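Local coordinates for protein GH86A beta-porphyranase (Bacteroides plebeius, PDB 4AW7) that cleaves the sulfated red-seaweed polysaccharide porphyran at the linkage between beta-D-galactose and alpha-L-galactose-6-sulfate, releasing mostly disaccharides, at residues F140-N145 with A269-G274; H177-P182 with Y222-S227; N246-L251 with M305-N310. All blocks are in the same frame, centred on the assembly; numbering follows the deposited sequence.

Interaction 1: residues F140-N145 with A269-G274. With GLA (alpha-D-galactopyranose), chain B; GAL (beta-D-galactopyranose), chain D.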
# COMPACT_ATOMS: atom_id res chain seq x y z
N PHE A 140 7.73 -11.96 7.37
CA PHE A 140 8.45 -10.79 6.85
C PHE A 140 9.34 -10.21 7.91
O PHE A 140 8.93 -10.00 9.05
CB PHE A 140 7.47 -9.69 6.38
CG PHE A 140 6.45 -10.19 5.39
CD1 PHE A 140 6.79 -10.31 4.07
CD2 PHE A 140 5.18 -10.57 5.79
CE1 PHE A 140 5.92 -10.83 3.16
CE2 PHE A 140 4.28 -11.06 4.89
CZ PHE A 140 4.66 -11.23 3.58
N PHE A 141 10.58 -9.90 7.52
CA PHE A 141 11.49 -9.14 8.38
C PHE A 141 11.85 -7.86 7.63
O PHE A 141 12.28 -7.90 6.49
CB PHE A 141 12.74 -9.97 8.71
CG PHE A 141 13.70 -9.29 9.65
CD1 PHE A 141 13.27 -8.51 10.72
CD2 PHE A 141 15.07 -9.47 9.51
CE1 PHE A 141 14.16 -7.92 11.58
CE2 PHE A 141 15.96 -8.90 10.43
CZ PHE A 141 15.51 -8.13 11.44
N GLU A 142 11.69 -6.75 8.33
CA GLU A 142 11.85 -5.38 7.81
C GLU A 142 12.86 -4.71 8.76
O GLU A 142 12.47 -4.07 9.74
CB GLU A 142 10.50 -4.70 7.79
CG GLU A 142 10.44 -3.35 7.12
CD GLU A 142 9.04 -2.73 7.18
OE1 GLU A 142 8.37 -2.86 8.22
OE2 GLU A 142 8.66 -2.10 6.16
N PRO A 143 14.17 -4.94 8.53
CA PRO A 143 15.19 -4.69 9.56
C PRO A 143 15.14 -3.40 10.39
O PRO A 143 15.39 -3.45 11.56
CB PRO A 143 16.46 -4.80 8.74
CG PRO A 143 16.20 -5.93 7.81
CD PRO A 143 14.72 -5.84 7.50
N LEU A 144 14.93 -2.25 9.75
CA LEU A 144 14.88 -0.98 10.47
C LEU A 144 13.71 -0.13 10.02
O LEU A 144 13.60 0.17 8.83
CB LEU A 144 16.18 -0.20 10.27
CG LEU A 144 17.50 -0.83 10.68
CD1 LEU A 144 18.67 0.00 10.18
CD2 LEU A 144 17.56 -0.93 12.25
N ASN A 145 12.90 0.28 10.95
CA ASN A 145 11.77 1.15 10.65
C ASN A 145 12.22 2.58 10.42
O ASN A 145 13.03 3.11 11.21
CB ASN A 145 10.81 1.13 11.82
CG ASN A 145 9.56 1.94 11.54
OD1 ASN A 145 8.88 1.72 10.53
ND2 ASN A 145 9.25 2.89 12.43
N ALA A 269 5.50 -3.94 -0.09
CA ALA A 269 4.85 -4.14 1.21
C ALA A 269 4.57 -2.77 1.79
O ALA A 269 5.48 -1.93 1.89
CB ALA A 269 5.75 -4.95 2.14
N ILE A 270 3.30 -2.48 2.09
CA ILE A 270 2.91 -1.20 2.66
C ILE A 270 2.77 -1.43 4.15
O ILE A 270 1.72 -1.83 4.64
CB ILE A 270 1.65 -0.59 2.01
CG1 ILE A 270 1.76 -0.61 0.48
CG2 ILE A 270 1.37 0.79 2.58
CD1 ILE A 270 3.03 0.11 -0.08
N SER A 271 3.89 -1.29 4.86
CA SER A 271 3.93 -1.75 6.24
C SER A 271 3.20 -0.86 7.24
O SER A 271 2.96 -1.27 8.36
CB SER A 271 5.38 -2.05 6.67
OG SER A 271 6.21 -0.95 6.39
N GLU A 272 2.82 0.36 6.80
CA GLU A 272 1.87 1.23 7.49
C GLU A 272 1.15 2.07 6.45
O GLU A 272 1.78 2.61 5.57
CB GLU A 272 2.54 2.23 8.44
CG GLU A 272 3.47 1.63 9.50
CD GLU A 272 4.22 2.69 10.28
OE1 GLU A 272 3.80 3.87 10.29
OE2 GLU A 272 5.25 2.36 10.90
N PHE A 273 -0.16 2.20 6.57
CA PHE A 273 -0.89 3.21 5.82
C PHE A 273 -2.02 3.80 6.66
O PHE A 273 -2.67 3.10 7.42
CB PHE A 273 -1.38 2.77 4.44
CG PHE A 273 -2.45 1.70 4.40
CD1 PHE A 273 -2.12 0.33 4.45
CD2 PHE A 273 -3.79 2.04 4.25
CE1 PHE A 273 -3.09 -0.64 4.31
CE2 PHE A 273 -4.75 1.05 4.09
CZ PHE A 273 -4.43 -0.27 4.13
N GLY A 274 -2.25 5.09 6.53
CA GLY A 274 -3.29 5.73 7.29
C GLY A 274 -3.27 7.23 7.19
O GLY A 274 -2.88 7.80 6.16
C1 GLA B . 5.65 6.21 11.12
C2 GLA B . 6.09 5.43 12.38
C3 GLA B . 4.92 5.18 13.31
C4 GLA B . 4.08 6.41 13.51
C5 GLA B . 3.64 6.96 12.14
C6 GLA B . 2.52 8.04 12.33
O1 GLA B . 5.03 5.48 10.15
O2 GLA B . 6.77 4.19 11.98
O3 GLA B . 5.35 4.84 14.60
O4 GLA B . 4.82 7.41 14.24
O5 GLA B . 4.91 7.37 11.46
O6 GLA B . 1.19 7.35 12.27
C1 GAL D . 5.65 6.21 11.12
C2 GAL D . 6.09 5.43 12.38
C3 GAL D . 4.92 5.18 13.31
C4 GAL D . 4.08 6.41 13.51
C5 GAL D . 3.64 6.96 12.14
C6 GAL D . 2.52 8.04 12.33
O1 GAL D . 6.85 6.45 10.30
O2 GAL D . 6.77 4.19 11.98
O3 GAL D . 5.35 4.84 14.60
O4 GAL D . 4.82 7.41 14.24
O5 GAL D . 4.91 7.37 11.46
O6 GAL D . 1.19 7.35 12.27
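E142 and S271 meet inside the (beta/alpha)8 barrel, where strands 136-142 and 268-276 bring two sides of the active site together, and N145 and E272 continue the contact to the bound sugar. With CG anti to the backbone N (chi1 -172°) and the chain extended beyond it, E142 carries its carboxylate across most of the 8.9 Å between the CA atoms of E142 and S271, to within reach of S271 OG. S271 OG gives its proton to E142 OE2 at 2.7 Å, meeting the syn lone pair. The seryl CB follows behind, 3.3 Å from E142 OE2. On the substrate side, N145 ND2 donates an almost straight bond (170°) to O2 of galactose at 2.8 Å; the two anomers modelled in the site share this oxygen. E272, inferred to be the nucleophile, brings OE2 to 2.6 Å from the same galactose O2, so the 2-hydroxyl is met by an amide from the loop after strand 136-142 and by a carboxylate from within strand 268-276. N145 OD1 and E272 OE2 lie 3.7 Å apart. An asparagine just before the glutamate inferred to be the proton donor, here E146, that holds the 2-hydroxyl in the cleavage subsite is a hallmark of clan GH-A enzymes. R69 links the two segments: it forms salt bridges with E142 OE1 and E272 OE2 and a hydrogen bond with N145 OD1. E142 OE2 has a second partner in S227 OG, and E272 OE1 is hydrogen-bonded to Y231 OH. Around the contact, I104 of strand 104-106 touches E142 and S271, I191 of strand 189-195 packs on E142, and H229 of strand 225-233 reaches both N145 and E272.

Interaction 2: residues H177-P182 with Y222-S227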
# COMPACT_ATOMS: atom_id res chain seq x y z
N HIS A 177 22.43 -12.96 4.28
CA HIS A 177 22.62 -14.06 5.22
C HIS A 177 21.37 -14.93 5.37
O HIS A 177 21.45 -16.15 5.42
CB HIS A 177 23.07 -13.55 6.57
CG HIS A 177 24.51 -13.13 6.61
ND1 HIS A 177 24.95 -11.88 6.24
CD2 HIS A 177 25.61 -13.79 7.05
CE1 HIS A 177 26.26 -11.80 6.42
NE2 HIS A 177 26.68 -12.94 6.93
N ILE A 178 20.19 -14.31 5.43
CA ILE A 178 18.95 -15.07 5.52
C ILE A 178 18.77 -15.95 4.28
O ILE A 178 18.45 -17.16 4.38
CB ILE A 178 17.76 -14.12 5.80
CG1 ILE A 178 17.84 -13.67 7.26
CG2 ILE A 178 16.43 -14.86 5.50
CD1 ILE A 178 16.76 -12.71 7.70
N HIS A 179 18.98 -15.39 3.10
CA HIS A 179 18.79 -16.16 1.87
C HIS A 179 19.80 -17.28 1.71
O HIS A 179 19.51 -18.31 1.07
CB HIS A 179 18.78 -15.28 0.65
CG HIS A 179 17.63 -14.33 0.62
ND1 HIS A 179 17.74 -13.04 0.14
CD2 HIS A 179 16.35 -14.47 1.04
CE1 HIS A 179 16.56 -12.43 0.24
NE2 HIS A 179 15.70 -13.27 0.80
N ASN A 180 20.99 -17.11 2.27
CA ASN A 180 22.02 -18.16 2.20
C ASN A 180 21.91 -19.18 3.32
O ASN A 180 22.74 -20.08 3.40
CB ASN A 180 23.42 -17.52 2.22
CG ASN A 180 23.85 -16.99 0.86
OD1 ASN A 180 23.46 -17.52 -0.20
ND2 ASN A 180 24.74 -15.98 0.88
N ASN A 181 20.87 -19.10 4.15
CA ASN A 181 20.59 -20.08 5.19
C ASN A 181 19.45 -20.97 4.68
O ASN A 181 18.31 -20.52 4.54
CB ASN A 181 20.23 -19.40 6.53
CG ASN A 181 20.04 -20.39 7.64
OD1 ASN A 181 19.11 -21.21 7.60
ND2 ASN A 181 20.87 -20.29 8.65
N PRO A 182 19.73 -22.27 4.37
CA PRO A 182 18.66 -23.10 3.76
C PRO A 182 17.46 -23.36 4.67
O PRO A 182 16.38 -23.69 4.16
CB PRO A 182 19.38 -24.42 3.41
CG PRO A 182 20.65 -24.39 4.22
CD PRO A 182 21.03 -22.97 4.40
N TYR A 222 19.34 -8.20 -2.55
CA TYR A 222 19.22 -9.03 -1.37
C TYR A 222 17.84 -8.94 -0.71
O TYR A 222 17.61 -9.62 0.27
CB TYR A 222 20.28 -8.65 -0.34
CG TYR A 222 21.67 -8.61 -0.93
CD1 TYR A 222 22.36 -9.78 -1.21
CD2 TYR A 222 22.26 -7.40 -1.25
CE1 TYR A 222 23.64 -9.74 -1.77
CE2 TYR A 222 23.54 -7.35 -1.81
CZ TYR A 222 24.22 -8.52 -2.09
OH TYR A 222 25.49 -8.49 -2.64
N MET A 223 16.96 -8.11 -1.26
CA MET A 223 15.60 -7.96 -0.75
C MET A 223 14.64 -8.79 -1.55
O MET A 223 14.74 -8.91 -2.76
CB MET A 223 15.14 -6.50 -0.88
CG MET A 223 15.95 -5.48 -0.02
SD MET A 223 15.87 -5.77 1.75
CE MET A 223 17.50 -6.54 2.07
N ASP A 224 13.63 -9.34 -0.87
CA ASP A 224 12.48 -9.93 -1.54
C ASP A 224 11.46 -8.91 -2.01
O ASP A 224 10.74 -9.13 -2.99
CB ASP A 224 11.85 -10.95 -0.63
CG ASP A 224 12.80 -12.07 -0.30
OD1 ASP A 224 13.14 -12.81 -1.26
OD2 ASP A 224 13.22 -12.21 0.85
N GLY A 225 11.39 -7.76 -1.34
CA GLY A 225 10.46 -6.70 -1.73
C GLY A 225 10.77 -5.39 -1.07
O GLY A 225 11.68 -5.30 -0.27
N PHE A 226 10.02 -4.38 -1.50
CA PHE A 226 10.28 -2.99 -1.10
C PHE A 226 9.11 -2.47 -0.34
O PHE A 226 7.96 -2.65 -0.73
CB PHE A 226 10.60 -2.14 -2.33
CG PHE A 226 11.83 -2.64 -3.06
CD1 PHE A 226 13.07 -2.61 -2.43
CD2 PHE A 226 11.75 -3.16 -4.33
CE1 PHE A 226 14.19 -3.12 -3.05
CE2 PHE A 226 12.89 -3.68 -4.96
CZ PHE A 226 14.10 -3.65 -4.31
N SER A 227 9.41 -1.77 0.76
CA SER A 227 8.39 -1.30 1.68
C SER A 227 8.43 0.20 1.90
O SER A 227 9.50 0.81 2.02
CB SER A 227 8.48 -2.05 3.01
OG SER A 227 9.66 -1.79 3.72
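H179 NE2 donates a hydrogen bond to D224 OD2, 2.7 Å long with an N-H...O angle of 155°. This histidine-carboxylate pair joins the last turn of helix 160-179 to the stretch that leads into strand 225-233, at the end of the (beta/alpha)8 barrel where its strands begin. The two side chains approach from opposite directions; H179 CG, anti to the carbonyl carbon and beside the backbone N, points the ring at D224. D224 OD2 lies close to the plane of the imidazole, while NE2 reaches the carboxylate on its syn side but well out of its plane, by 28°. The ring and carboxylate planes stand 78° apart. The same ring edge meets the backbone of the opposite segment: H179 CE1 is 3.0 Å from Y222 O, a close C-H to oxygen approach. H179 ND1, 3.4 Å from Y222 O, has a poor angle for a bond. The imidazole edge is thus set against two oxygen atoms, one of them of a carboxylate, which may favour a positively charged ring. In the next shell, D224 OD2 also accepts a hydrogen bond from the backbone N of V190 on strand 189-195, so the oxygen that accepts the histidine N-H is held from the sheet as well. The Y222 side chain touches A172 and K176 of helix 160-179, and M223 O accepts a hydrogen bond from K266 NZ. On the helix side, N180 is the first residue to leave helical geometry, and its N makes a weak bond to H177 O at 3.3 Å. N181 N still reaches back to I178 O at 3.1 Å. D224 OD2 sits nearer the NE2 corner of the H179 ring than its CE1 corner, which is 3.4 Å away.

Interaction 3: residues N246-L251 with M305-N310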
# COMPACT_ATOMS: atom_id res chain seq x y z
N ASN A 246 -0.76 10.76 -5.91
CA ASN A 246 0.62 10.78 -5.40
C ASN A 246 1.09 9.39 -4.98
O ASN A 246 2.15 8.96 -5.41
CB ASN A 246 0.74 11.76 -4.22
CG ASN A 246 2.06 11.69 -3.54
OD1 ASN A 246 2.20 11.02 -2.51
ND2 ASN A 246 3.08 12.32 -4.14
N SER A 247 0.29 8.68 -4.17
CA SER A 247 0.69 7.34 -3.77
C SER A 247 0.83 6.44 -4.99
O SER A 247 1.67 5.54 -5.00
CB SER A 247 -0.30 6.73 -2.76
OG SER A 247 -1.61 6.59 -3.25
N GLU A 248 -0.03 6.63 -5.99
CA GLU A 248 0.09 5.85 -7.21
C GLU A 248 1.45 6.04 -7.89
O GLU A 248 2.08 5.10 -8.34
CB GLU A 248 -1.07 6.14 -8.18
CG GLU A 248 -2.48 5.82 -7.64
CD GLU A 248 -2.92 4.37 -7.65
OE1 GLU A 248 -2.16 3.48 -8.10
OE2 GLU A 248 -4.09 4.16 -7.21
N ALA A 249 1.89 7.30 -7.98
CA ALA A 249 3.21 7.63 -8.53
C ALA A 249 4.34 7.11 -7.66
O ALA A 249 5.37 6.67 -8.18
CB ALA A 249 3.39 9.13 -8.74
N VAL A 250 4.20 7.22 -6.34
CA VAL A 250 5.22 6.75 -5.42
C VAL A 250 5.51 5.26 -5.64
O VAL A 250 6.67 4.84 -5.75
CB VAL A 250 4.78 7.03 -3.96
CG1 VAL A 250 5.60 6.19 -2.97
CG2 VAL A 250 4.92 8.53 -3.65
N LEU A 251 4.43 4.47 -5.71
CA LEU A 251 4.60 3.04 -5.87
C LEU A 251 4.97 2.65 -7.29
O LEU A 251 5.80 1.76 -7.50
CB LEU A 251 3.34 2.29 -5.38
CG LEU A 251 2.96 2.52 -3.92
CD1 LEU A 251 1.72 1.71 -3.62
CD2 LEU A 251 4.09 2.19 -2.95
N MET A 305 -5.53 -2.75 -3.56
CA MET A 305 -6.23 -3.89 -4.13
C MET A 305 -5.85 -4.13 -5.58
O MET A 305 -5.67 -5.27 -6.02
CB MET A 305 -7.74 -3.72 -3.99
CG MET A 305 -8.22 -4.01 -2.57
SD MET A 305 -9.98 -3.68 -2.43
CE MET A 305 -10.35 -4.51 -0.91
N GLU A 306 -5.67 -3.04 -6.33
CA GLU A 306 -5.27 -3.10 -7.74
C GLU A 306 -3.81 -3.48 -7.92
O GLU A 306 -3.38 -3.64 -9.08
CB GLU A 306 -5.54 -1.77 -8.41
CG GLU A 306 -7.01 -1.53 -8.69
CD GLU A 306 -7.56 -2.49 -9.75
OE1 GLU A 306 -7.03 -2.49 -10.87
OE2 GLU A 306 -8.50 -3.24 -9.48
N ARG A 307 -3.07 -3.71 -6.85
CA ARG A 307 -1.69 -4.14 -6.91
C ARG A 307 -1.48 -5.55 -6.30
O ARG A 307 -0.36 -5.94 -6.00
CB ARG A 307 -0.76 -3.15 -6.21
CG ARG A 307 -0.84 -1.75 -6.78
CD ARG A 307 0.21 -0.88 -6.17
NE ARG A 307 0.06 0.51 -6.60
CZ ARG A 307 0.79 1.15 -7.52
NH1 ARG A 307 1.83 0.58 -8.10
NH2 ARG A 307 0.48 2.41 -7.81
N GLN A 308 -2.57 -6.30 -6.10
CA GLN A 308 -2.45 -7.53 -5.31
C GLN A 308 -1.38 -8.49 -5.84
O GLN A 308 -0.70 -9.17 -5.07
CB GLN A 308 -3.79 -8.26 -5.22
CG GLN A 308 -3.80 -9.34 -4.17
CD GLN A 308 -5.07 -10.15 -4.19
OE1 GLN A 308 -6.15 -9.64 -3.87
NE2 GLN A 308 -4.95 -11.43 -4.56
N ASP A 309 -1.26 -8.57 -7.15
CA ASP A 309 -0.30 -9.44 -7.80
C ASP A 309 1.14 -9.02 -7.60
O ASP A 309 2.05 -9.81 -7.90
CB ASP A 309 -0.59 -9.59 -9.31
CG ASP A 309 -0.67 -8.29 -10.06
OD1 ASP A 309 -1.03 -7.25 -9.50
OD2 ASP A 309 -0.42 -8.32 -11.29
N ASN A 310 1.36 -7.80 -7.13
CA ASN A 310 2.69 -7.33 -6.77
C ASN A 310 2.76 -6.78 -5.34
O ASN A 310 3.55 -5.88 -5.06
CB ASN A 310 3.20 -6.27 -7.75
CG ASN A 310 4.72 -6.14 -7.69
OD1 ASN A 310 5.43 -7.14 -7.58
ND2 ASN A 310 5.23 -4.88 -7.67
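A type I beta turn from M305 to Q308, just where helix 293-305 ends, presents R307 to the flank of helix 245-262, with the CA atoms of L251 and R307 9.6 Å apart. The arginine chain is extended from CG to NE and lays its guanidinium on the helix. L251 CB sits over the centre of one guanidinium face, 3.5 Å from R307 CZ, and farther down the leucine, CD1 packs against R307 NE at 3.6 Å. The charged end turns to E248, one helical turn back from L251. A bend at chi2 (-79°) brings the E248 carboxylate round, and R307 NH2 forms a salt bridge with E248 OE1 at 2.9 Å. That bond is far from straight, 130° at the hydrogen; it uses the anti side of OE1 and comes in tilted from both groups, whose planes are 32° apart. R307 NH2 also gives a weak hydrogen bond to E248 O at 3.2 Å, so backbone and side chain of one glutamate share a single nitrogen. R307 NH1 forms salt bridges with D252 and E255 of the same helix, and NE donates a hydrogen bond to N303 OD1. E248 OE1 also forms a salt bridge with R508 of strand 503-514. The buried guanidinium thus has polar partners at all three nitrogens and an aliphatic carbon over one face, which should fix its rotation. With three acidic side chains around it, R307 is very probably positively charged, and E248, bridging two arginines, is probably ionised.

Interactions 1 and 2 touch, their centres 15 Å apart: A269 N is 2.9 Å from F226 O between neighbouring strands 268-276 and 225-233, and S227 OG lies 2.6 Å from E142 OE2. Interaction 2, at the start of strand 225-233, which also carries H229 farther along, is thereby joined through the sheet to the E142 and S271 pair next to the substrate-binding residues. Interaction 3, also centred 15 Å from interaction 1, backs strand 268-276 from outside the barrel, with L251 CD2 3.7 Å from I270 CD1; the side chain of L251 is about 11 Å from that of E272. Interactions 2 and 3 do not touch, their nearest atoms being about 7 Å apart. Of the three, interaction 1 alone reaches the sugar.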